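Long-range contacts in probable glutathione reductase (Sinorhizobium meliloti, PDB 4DNA), which probably catalyses the NADPH-dependent reduction of glutathione disulfide to glutathione, as a homodimer binding one FAD per subunit: residues Ser146-Leu151 / Leu262-Met267; Leu156-Asn161 / Ala257-Leu262; Val370-Phe375 / Lys388-Leu393. All coordinates share one frame; numbering follows the deposited sequence.

How the interactions relate
The three contacts come in two groups. Interactions 1 and 2, with centres about 11 Å apart, share L262 and join the chain from strand 143-145 to helix 160-163 to the chain running from strand 259-262 into strand 266-268; along the sequence interaction 2 is nested inside the loop closed by interaction 1. Interaction 2 lies on the edge strand 259-262 of the predicted NAD(+)-binding sheet, and interaction 1 continues from it toward the FAD, where strand 266-268 pairs with strand 143-145. Interaction 3 follows later, its centre about 35 Å from the others. Interactions 1 and 2 thus tie together parts near the cofactor sites, while interaction 3 builds the antiparallel sheet of the dimerisation domain.

Interaction 1: Ser146-Leu151 / Leu262-Met267; sequences SPHDAL and LALGRM. With FAD (flavin-adenine dinucleotide), chain C.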
loop_
_atom_site.group_PDB
_atom_site.type_symbol
_atom_site.label_atom_id
_atom_site.label_comp_id
_atom_site.label_asym_id
_atom_site.label_seq_id
_atom_site.Cartn_x
_atom_site.Cartn_y
_atom_site.Cartn_z
ATOM N N SER A 146 28.710 12.555 8.327
ATOM C CA SER A 146 29.787 12.727 9.295
ATOM C C SER A 146 31.132 12.260 8.745
ATOM O O SER A 146 31.253 11.129 8.279
ATOM C CB SER A 146 29.481 11.974 10.594
ATOM O OG SER A 146 28.253 12.401 11.158
ATOM N N PRO A 147 32.145 13.140 8.777
ATOM C CA PRO A 147 33.487 12.627 8.579
ATOM C C PRO A 147 33.973 12.114 9.926
ATOM O O PRO A 147 33.669 12.710 10.976
ATOM C CB PRO A 147 34.289 13.861 8.143
ATOM C CG PRO A 147 33.357 15.042 8.242
ATOM C CD PRO A 147 32.146 14.594 9.008
ATOM N N HIS A 148 34.695 11.002 9.907
ATOM C CA HIS A 148 35.149 10.409 11.141
ATOM C C HIS A 148 36.627 10.536 11.250
ATOM O O HIS A 148 37.343 9.529 11.308
ATOM C CB HIS A 148 34.667 8.969 11.224
ATOM C CG HIS A 148 33.179 8.861 11.445
ATOM N ND1 HIS A 148 32.638 8.639 12.666
ATOM C CD2 HIS A 148 32.108 9.002 10.558
ATOM C CE1 HIS A 148 31.292 8.617 12.563
ATOM N NE2 HIS A 148 30.969 8.837 11.271
ATOM N N ASP A 149 37.096 11.787 11.299
ATOM C CA ASP A 149 38.531 12.091 11.195
ATOM C C ASP A 149 39.390 11.346 12.222
ATOM O O ASP A 149 40.602 11.224 12.062
ATOM C CB ASP A 149 38.784 13.605 11.243
ATOM C CG ASP A 149 38.390 14.320 9.937
ATOM O OD1 ASP A 149 37.664 13.739 9.101
ATOM O OD2 ASP A 149 38.808 15.481 9.745
ATOM N N ALA A 150 38.739 10.832 13.259
ATOM C CA ALA A 150 39.405 10.034 14.279
ATOM C C ALA A 150 39.787 8.627 13.790
ATOM O O ALA A 150 40.775 8.057 14.262
ATOM C CB ALA A 150 38.549 9.960 15.535
ATOM N N LEU A 151 39.019 8.067 12.856
ATOM C CA LEU A 151 39.346 6.746 12.310
ATOM C C LEU A 151 40.518 6.792 11.320
ATOM O O LEU A 151 40.445 7.500 10.306
ATOM C CB LEU A 151 38.129 6.115 11.633
ATOM C CG LEU A 151 38.411 4.826 10.846
ATOM C CD1 LEU A 151 38.472 3.624 11.781
ATOM C CD2 LEU A 151 37.386 4.607 9.746
ATOM N N LEU A 262 30.785 4.422 5.360
ATOM C CA LEU A 262 30.402 4.937 6.666
ATOM C C LEU A 262 29.025 5.586 6.614
ATOM O O LEU A 262 28.841 6.630 5.986
ATOM C CB LEU A 262 31.413 5.943 7.163
ATOM C CG LEU A 262 32.837 5.435 7.222
ATOM C CD1 LEU A 262 33.714 6.631 7.523
ATOM C CD2 LEU A 262 32.987 4.332 8.261
ATOM N N ALA A 263 28.066 4.948 7.278
ATOM C CA ALA A 263 26.701 5.434 7.334
ATOM C C ALA A 263 26.284 5.635 8.778
ATOM O O ALA A 263 25.220 5.168 9.181
ATOM C CB ALA A 263 25.765 4.455 6.645
ATOM N N LEU A 264 27.118 6.324 9.558
ATOM C CA LEU A 264 26.819 6.554 10.976
ATOM C C LEU A 264 26.647 8.040 11.284
ATOM O O LEU A 264 27.585 8.701 11.753
ATOM C CB LEU A 264 27.888 5.944 11.885
ATOM C CG LEU A 264 28.836 4.900 11.316
ATOM C CD1 LEU A 264 30.058 5.587 10.736
ATOM C CD2 LEU A 264 29.245 3.938 12.414
ATOM N N GLY A 265 25.451 8.561 11.009
ATOM C CA GLY A 265 25.111 9.936 11.348
ATOM C C GLY A 265 25.446 10.989 10.309
ATOM O O GLY A 265 26.327 10.804 9.462
ATOM N N ARG A 266 24.714 12.096 10.391
ATOM C CA ARG A 266 24.954 13.296 9.594
ATOM C C ARG A 266 25.269 14.450 10.533
ATOM O O ARG A 266 25.019 14.360 11.724
ATOM C CB ARG A 266 23.733 13.615 8.731
ATOM C CG ARG A 266 23.526 12.613 7.604
ATOM C CD ARG A 266 22.297 12.913 6.764
ATOM N NE ARG A 266 22.387 14.153 5.979
ATOM C CZ ARG A 266 23.153 14.311 4.904
ATOM N NH1 ARG A 266 23.932 13.313 4.508
ATOM N NH2 ARG A 266 23.163 15.465 4.234
HETATM N N MSE A 267 25.822 15.531 10.012
HETATM C CA MSE A 267 26.170 16.651 10.847
HETATM C C MSE A 267 25.805 17.931 10.221
HETATM O O MSE A 267 25.683 17.969 9.006
HETATM C CB MSE A 267 27.651 16.640 10.958
HETATM C CG MSE A 267 28.000 15.904 12.223
HETATM SE SE MSE A 267 29.919 15.769 12.063
HETATM C CE MSE A 267 30.274 14.675 13.654
HETATM P PA FAD C . 18.942 20.044 2.473
HETATM O O1A FAD C . 20.005 19.262 3.226
HETATM O O2A FAD C . 17.885 19.369 1.626
HETATM O O5B FAD C . 19.666 21.121 1.528
HETATM C C5B FAD C . 20.157 22.379 2.011
HETATM C C4B FAD C . 21.017 22.943 0.891
HETATM O O4B FAD C . 21.822 24.043 1.312
HETATM C C3B FAD C . 21.963 21.873 0.381
HETATM O O3B FAD C . 21.711 21.676 -1.018
HETATM C C2B FAD C . 23.348 22.413 0.679
HETATM O O2B FAD C . 24.282 22.046 -0.337
HETATM C C1B FAD C . 23.127 23.917 0.742
HETATM N N9A FAD C . 24.083 24.639 1.614
HETATM C C8A FAD C . 24.654 24.128 2.721
HETATM N N7A FAD C . 25.462 25.023 3.339
HETATM C C5A FAD C . 25.402 26.144 2.612
HETATM C C6A FAD C . 26.027 27.472 2.732
HETATM N N6A FAD C . 26.871 27.686 3.771
HETATM N N1A FAD C . 25.727 28.401 1.787
HETATM C C2A FAD C . 24.883 28.120 0.764
HETATM N N3A FAD C . 24.278 26.921 0.598
HETATM C C4A FAD C . 24.494 25.904 1.477
HETATM N N1 FAD C . 13.837 12.055 4.282
HETATM C C2 FAD C . 12.596 11.544 4.117
HETATM O O2 FAD C . 11.611 12.182 4.550
HETATM N N3 FAD C . 12.393 10.365 3.501
HETATM C C4 FAD C . 13.396 9.611 3.008
HETATM O O4 FAD C . 13.158 8.523 2.430
HETATM C C4X FAD C . 14.788 10.106 3.161
HETATM N N5 FAD C . 15.849 9.414 2.692
HETATM C C5X FAD C . 17.107 9.909 2.847
HETATM C C6 FAD C . 18.203 9.194 2.363
HETATM C C7 FAD C . 19.501 9.689 2.526
HETATM C C7M FAD C . 20.652 8.880 1.983
HETATM C C8 FAD C . 19.723 11.004 3.207
HETATM C C8M FAD C . 21.094 11.596 3.397
HETATM C C9 FAD C . 18.634 11.716 3.690
HETATM C C9A FAD C . 17.340 11.220 3.539
HETATM N N10 FAD C . 16.243 11.955 4.032
HETATM C C10 FAD C . 14.948 11.413 3.851
HETATM C "C1'" FAD C . 16.473 13.239 4.718
HETATM C "C2'" FAD C . 16.185 14.453 3.847
HETATM O "O2'" FAD C . 16.954 14.371 2.643
HETATM C "C3'" FAD C . 16.482 15.745 4.611
HETATM O "O3'" FAD C . 15.840 15.662 5.889
HETATM C "C4'" FAD C . 15.995 17.000 3.887
HETATM O "O4'" FAD C . 16.747 17.178 2.680
HETATM C "C5'" FAD C . 16.150 18.233 4.760
HETATM O "O5'" FAD C . 16.414 19.355 3.921
HETATM P P FAD C . 16.994 20.765 4.460
HETATM O O1P FAD C . 15.975 21.857 4.196
HETATM O O2P FAD C . 17.571 20.588 5.844
HETATM O O3P FAD C . 18.222 21.081 3.472
#
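S146 is gripped at the carbonyl of G265, which accepts from both its N and its OG. S146 N donates to G265 O over 3.2 Å in a nearly straight bond (165° at the hydrogen), while S146 OG adds a weak second bond to G265 O at 3.0 Å. The hydroxyl is placed for this by a chi1 of -57°, which sets OG beside the serine's own N. From the strand 266-268 side, the extended selenomethionine M267 runs past the serine, its CG 3.7 Å from S146 OG, and carries SE to 4.0 Å from P147 CD, the two side chains crossing at a slant.

H148 brings its imidazole to L264 and L262. L264 O lies in the ring plane at the edge, and H148 NE2 makes a long, weak bond to it of 3.4 Å. The CD1 methyl of L264 comes up obliquely to the same nitrogen, and L262 CD1 approaches H148 CD2 at 4.2 Å.

R266 points the other way, leaning on P145 and laying one guanidinium face over the FAD methyl C8M, with R266 NH1 3.5 Å from C8M. G265 belongs to the predicted NAD(+) site, and its backbone angles would press a CB against the preceding carbonyl oxygen. One good and two weak bonds to the main-chain carbonyls of L264 and G265 probably steady this link between the predicted NAD(+) site and the FAD, while R266 meets the flavin by van der Waals contact of its guanidinium face with C8M.

Interaction 2: Leu156-Asn161 / Ala257-Leu262; sequences LCITSN and ADQVML
Two backbone hydrogen bonds carry the contact, both using I158: its N donates to V260 O at 2.8 Å, and its O accepts from L262 N at 2.9 Å. The two hydrogen bonds form a single beta bridge between I158 and M261 on strand 259-262, the outermost strand of the four-stranded parallel sheet of the predicted NAD(+)-binding Rossmann domain; strand 172-176 bonds to the opposite edge of that strand. A CA-H...O contact from M261 CA to I158 O accompanies them.

Apolar contacts flank the bridge. C157 lays SG 3.7 Å from V260 CG1 and CB 3.9 Å from L262 CG. With chi1 at 56°, I158 CG1 sits between its own N and carbonyl carbon, against M261 CB at 3.8 Å. M261 extends from its backbone, then bends at chi3 (-148°) to bring CE against S160 CA.

Of another kind is the I158 CG2 methyl lying against the amide oxygen Q259 OE1, the two side chains crossing nearly at right angles. Replacing I158 by alanine would probably deprive M261 CB and the Q259 side chain of their packing partner and open a gap beside the bridge.

A capping bond starts helix 160-163: T159, at its N-cap, accepts a weak bond from N161 N through OG1.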
loop_
_atom_site.group_PDB
_atom_site.type_symbol
_atom_site.label_atom_id
_atom_site.label_comp_id
_atom_site.label_asym_id
_atom_site.label_seq_id
_atom_site.Cartn_x
_atom_site.Cartn_y
_atom_site.Cartn_z
ATOM N N LEU A 156 39.625 6.637 2.958
ATOM C CA LEU A 156 39.488 5.534 2.012
ATOM C C LEU A 156 38.030 5.043 1.897
ATOM O O LEU A 156 37.700 4.222 1.030
ATOM C CB LEU A 156 40.439 4.394 2.401
ATOM C CG LEU A 156 41.889 4.813 2.707
ATOM C CD1 LEU A 156 42.653 3.686 3.372
ATOM C CD2 LEU A 156 42.620 5.289 1.466
ATOM N N CYS A 157 37.165 5.569 2.760
ATOM C CA CYS A 157 35.792 5.114 2.855
ATOM C C CYS A 157 34.852 5.961 2.028
ATOM O O CYS A 157 35.255 6.985 1.481
ATOM C CB CYS A 157 35.357 5.140 4.305
ATOM S SG CYS A 157 36.276 3.966 5.302
ATOM N N ILE A 158 33.598 5.535 1.923
ATOM C CA ILE A 158 32.614 6.311 1.181
ATOM C C ILE A 158 31.431 6.756 2.041
ATOM O O ILE A 158 31.179 6.199 3.110
ATOM C CB ILE A 158 32.123 5.585 -0.091
ATOM C CG1 ILE A 158 31.560 4.200 0.233
ATOM C CG2 ILE A 158 33.235 5.499 -1.116
ATOM C CD1 ILE A 158 30.730 3.617 -0.890
ATOM N N THR A 159 30.729 7.787 1.580
ATOM C CA THR A 159 29.480 8.195 2.208
ATOM C C THR A 159 28.368 8.024 1.189
ATOM O O THR A 159 28.618 7.669 0.036
ATOM C CB THR A 159 29.502 9.661 2.689
ATOM O OG1 THR A 159 29.603 10.539 1.564
ATOM C CG2 THR A 159 30.651 9.915 3.628
ATOM N N SER A 160 27.142 8.290 1.616
ATOM C CA SER A 160 26.014 8.309 0.709
ATOM C C SER A 160 26.181 9.356 -0.407
ATOM O O SER A 160 25.560 9.259 -1.473
ATOM C CB SER A 160 24.724 8.520 1.494
ATOM O OG SER A 160 24.796 9.666 2.322
ATOM N N ASN A 161 27.019 10.360 -0.173
ATOM C CA ASN A 161 27.345 11.270 -1.242
ATOM C C ASN A 161 27.926 10.491 -2.409
ATOM O O ASN A 161 27.460 10.639 -3.531
ATOM C CB ASN A 161 28.300 12.356 -0.768
ATOM C CG ASN A 161 27.586 13.479 -0.034
ATOM O OD1 ASN A 161 26.410 13.721 -0.260
ATOM N ND2 ASN A 161 28.299 14.172 0.842
ATOM N N ALA A 257 37.020 -5.644 1.517
ATOM C CA ALA A 257 35.909 -5.354 0.596
ATOM C C ALA A 257 36.310 -4.317 -0.434
ATOM O O ALA A 257 37.264 -3.566 -0.219
ATOM C CB ALA A 257 34.681 -4.893 1.361
ATOM N N ASP A 258 35.591 -4.282 -1.554
ATOM C CA ASP A 258 35.829 -3.268 -2.581
ATOM C C ASP A 258 35.593 -1.835 -2.065
ATOM O O ASP A 258 36.384 -0.936 -2.320
ATOM C CB ASP A 258 35.008 -3.559 -3.837
ATOM C CG ASP A 258 35.621 -4.648 -4.700
ATOM O OD1 ASP A 258 36.860 -4.728 -4.774
ATOM O OD2 ASP A 258 34.872 -5.423 -5.325
ATOM N N GLN A 259 34.512 -1.628 -1.321
ATOM C CA GLN A 259 34.234 -0.320 -0.725
ATOM C C GLN A 259 33.860 -0.482 0.745
ATOM O O GLN A 259 33.306 -1.522 1.149
ATOM C CB GLN A 259 33.107 0.405 -1.470
ATOM C CG GLN A 259 33.329 0.572 -2.965
ATOM C CD GLN A 259 34.247 1.734 -3.312
ATOM O OE1 GLN A 259 34.297 2.742 -2.615
ATOM N NE2 GLN A 259 34.967 1.595 -4.406
ATOM N N VAL A 260 34.183 0.546 1.537
ATOM C CA VAL A 260 33.770 0.626 2.939
ATOM C C VAL A 260 32.960 1.898 3.154
ATOM O O VAL A 260 33.493 2.994 3.108
ATOM C CB VAL A 260 34.965 0.595 3.912
ATOM C CG1 VAL A 260 34.479 0.745 5.346
ATOM C CG2 VAL A 260 35.749 -0.700 3.758
HETATM N N MSE A 261 31.667 1.736 3.389
HETATM C CA MSE A 261 30.781 2.861 3.564
HETATM C C MSE A 261 30.585 3.153 5.011
HETATM O O MSE A 261 30.245 2.261 5.802
HETATM C CB MSE A 261 29.433 2.520 2.959
HETATM C CG MSE A 261 28.534 3.746 2.940
HETATM SE SE MSE A 261 26.915 3.202 1.970
HETATM C CE MSE A 261 26.421 4.910 1.131
ATOM N N LEU A 262 30.785 4.422 5.360
ATOM C CA LEU A 262 30.402 4.937 6.666
ATOM C C LEU A 262 29.025 5.586 6.614
ATOM O O LEU A 262 28.841 6.630 5.986
ATOM C CB LEU A 262 31.413 5.943 7.163
ATOM C CG LEU A 262 32.837 5.435 7.222
ATOM C CD1 LEU A 262 33.714 6.631 7.523
ATOM C CD2 LEU A 262 32.987 4.332 8.261
#

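Interaction 3: Val370-Phe375 / Lys388-Leu393; sequences VYRAEF and KTIMKL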
loop_
_atom_site.group_PDB
_atom_site.type_symbol
_atom_site.label_atom_id
_atom_site.label_comp_id
_atom_site.label_asym_id
_atom_site.label_seq_id
_atom_site.Cartn_x
_atom_site.Cartn_y
_atom_site.Cartn_z
ATOM N N VAL A 370 -1.587 -5.711 22.942
ATOM C CA VAL A 370 -0.775 -5.828 21.730
ATOM C C VAL A 370 -1.420 -6.828 20.766
ATOM O O VAL A 370 -1.865 -7.924 21.167
ATOM C CB VAL A 370 0.682 -6.216 22.054
ATOM C CG1 VAL A 370 1.488 -6.405 20.784
ATOM C CG2 VAL A 370 1.326 -5.153 22.928
ATOM N N TYR A 371 -1.486 -6.417 19.499
ATOM C CA TYR A 371 -2.156 -7.173 18.476
ATOM C C TYR A 371 -1.136 -7.473 17.370
ATOM O O TYR A 371 -0.787 -6.604 16.579
ATOM C CB TYR A 371 -3.384 -6.394 17.996
ATOM C CG TYR A 371 -4.484 -6.197 19.067
ATOM C CD1 TYR A 371 -4.415 -5.148 19.996
ATOM C CD2 TYR A 371 -5.604 -7.041 19.129
ATOM C CE1 TYR A 371 -5.413 -4.957 20.942
ATOM C CE2 TYR A 371 -6.596 -6.860 20.081
ATOM C CZ TYR A 371 -6.491 -5.817 20.986
ATOM O OH TYR A 371 -7.461 -5.624 21.944
ATOM N N ARG A 372 -0.636 -8.710 17.349
ATOM C CA ARG A 372 0.514 -9.083 16.527
ATOM C C ARG A 372 0.119 -10.114 15.486
ATOM O O ARG A 372 -0.491 -11.132 15.798
ATOM C CB ARG A 372 1.638 -9.646 17.402
ATOM C CG ARG A 372 3.018 -9.623 16.756
ATOM C CD ARG A 372 4.032 -10.501 17.469
ATOM N NE ARG A 372 5.327 -10.498 16.780
ATOM C CZ ARG A 372 5.767 -11.458 15.960
ATOM N NH1 ARG A 372 5.031 -12.539 15.711
ATOM N NH2 ARG A 372 6.957 -11.345 15.386
ATOM N N ALA A 373 0.478 -9.837 14.241
ATOM C CA ALA A 373 0.103 -10.686 13.123
ATOM C C ALA A 373 1.355 -11.097 12.381
ATOM O O ALA A 373 2.157 -10.246 12.007
ATOM C CB ALA A 373 -0.830 -9.934 12.190
ATOM N N GLU A 374 1.535 -12.395 12.182
ATOM C CA GLU A 374 2.693 -12.872 11.452
ATOM C C GLU A 374 2.273 -13.859 10.382
ATOM O O GLU A 374 1.622 -14.857 10.687
ATOM C CB GLU A 374 3.686 -13.518 12.399
ATOM C CG GLU A 374 5.128 -13.425 11.916
ATOM C CD GLU A 374 6.085 -14.188 12.819
ATOM O OE1 GLU A 374 5.756 -15.354 13.159
ATOM O OE2 GLU A 374 7.152 -13.617 13.183
ATOM N N PHE A 375 2.645 -13.588 9.134
ATOM C CA PHE A 375 2.128 -14.384 8.034
ATOM C C PHE A 375 2.905 -14.322 6.717
ATOM O O PHE A 375 3.623 -13.353 6.430
ATOM C CB PHE A 375 0.645 -14.065 7.797
ATOM C CG PHE A 375 0.387 -12.669 7.318
ATOM C CD1 PHE A 375 0.252 -11.623 8.218
ATOM C CD2 PHE A 375 0.247 -12.399 5.963
ATOM C CE1 PHE A 375 -0.010 -10.330 7.772
ATOM C CE2 PHE A 375 -0.011 -11.115 5.515
ATOM C CZ PHE A 375 -0.144 -10.080 6.417
ATOM N N LYS A 388 8.094 -13.319 5.690
ATOM C CA LYS A 388 7.037 -13.180 6.690
ATOM C C LYS A 388 6.608 -11.727 6.862
ATOM O O LYS A 388 7.433 -10.823 6.941
ATOM C CB LYS A 388 7.437 -13.839 8.020
ATOM C CG LYS A 388 6.949 -15.280 8.128
ATOM C CD LYS A 388 8.026 -16.221 8.664
ATOM C CE LYS A 388 7.589 -17.680 8.543
ATOM N NZ LYS A 388 8.521 -18.649 9.200
ATOM N N THR A 389 5.310 -11.494 6.877
ATOM C CA THR A 389 4.842 -10.161 7.182
ATOM C C THR A 389 4.537 -10.074 8.673
ATOM O O THR A 389 3.803 -10.906 9.212
ATOM C CB THR A 389 3.635 -9.755 6.304
ATOM O OG1 THR A 389 4.045 -9.725 4.936
ATOM C CG2 THR A 389 3.110 -8.378 6.688
ATOM N N ILE A 390 5.140 -9.088 9.337
ATOM C CA ILE A 390 4.772 -8.775 10.706
ATOM C C ILE A 390 3.961 -7.489 10.724
ATOM O O ILE A 390 4.359 -6.495 10.120
ATOM C CB ILE A 390 5.988 -8.740 11.645
ATOM C CG1 ILE A 390 6.590 -10.140 11.763
ATOM C CG2 ILE A 390 5.575 -8.307 13.039
ATOM C CD1 ILE A 390 8.087 -10.150 11.990
HETATM N N MSE A 391 2.803 -7.544 11.380
HETATM C CA MSE A 391 1.879 -6.410 11.485
HETATM C C MSE A 391 1.455 -6.258 12.913
HETATM O O MSE A 391 0.744 -7.113 13.440
HETATM C CB MSE A 391 0.642 -6.712 10.665
HETATM C CG MSE A 391 0.955 -6.371 9.221
HETATM SE SE MSE A 391 -0.707 -6.260 8.169
HETATM C CE MSE A 391 0.039 -5.539 6.495
ATOM N N LYS A 392 1.881 -5.179 13.563
ATOM C CA LYS A 392 1.726 -5.100 15.004
ATOM C C LYS A 392 1.080 -3.812 15.459
ATOM O O LYS A 392 1.569 -2.737 15.158
ATOM C CB LYS A 392 3.073 -5.330 15.694
ATOM C CG LYS A 392 3.166 -4.858 17.133
ATOM C CD LYS A 392 3.927 -5.865 17.985
ATOM C CE LYS A 392 4.488 -5.255 19.262
ATOM N NZ LYS A 392 5.923 -4.904 19.161
ATOM N N LEU A 393 -0.021 -3.950 16.191
ATOM C CA LEU A 393 -0.753 -2.827 16.756
ATOM C C LEU A 393 -0.563 -2.744 18.254
ATOM O O LEU A 393 -0.649 -3.773 18.944
ATOM C CB LEU A 393 -2.242 -2.969 16.464
ATOM C CG LEU A 393 -2.662 -2.621 15.036
ATOM C CD1 LEU A 393 -4.113 -2.985 14.773
ATOM C CD2 LEU A 393 -2.435 -1.151 14.809
#
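F375 lays one face of its ring over T389, whose CB stands 3.9 Å from the ring centroid in a CH-pi contact, only 15° off the normal. The phenyl group gets there because chi1 (66°) holds CG between the backbone N and the carbonyl carbon, and the two side chains then lie alongside one another, pointing the same way. A different part of the ring, its edge, receives the selenium of M391, 4.1 Å from F375 CE1, a Met-aromatic contact in the ring plane. A373 CB rests against M391 CB on the same face of the sheet, and Y371 and L393 meet there through their CB atoms.

The opposite face carries R372, E374, I390 and K392. Within its own strand R372 NH2 forms a salt bridge with E374 OE2 at 3.2 Å; the carboxylate is met from above its plane, whereas OE2 lies close to the guanidinium plane. I390 lies alongside E374, CG1 3.6 Å from E374 CG, with CG2 over one face of the R372 guanidinium. V370 CG1 reaches K392 CE at 3.6 Å across the strands. The amine of K392 is taken by D210, D212 and E358, and D212 also bridges to R372, so the acids would partly offset the like charges of R372 and K392.

Six backbone hydrogen bonds join the strands, linking Y371 with L393, A373 with M391 and F375 with T389; R372-K392 and E374-I390 are the non-hydrogen-bonded pairs. The strand axes run antiparallel at 171°, 4.6 Å apart. In the dimerisation-domain sheet, strand 389-396 is flanked on its other edge by strand 402-408, and strand 367-375 by strand 454-457, while helix 358-364 supplies E358 to K392.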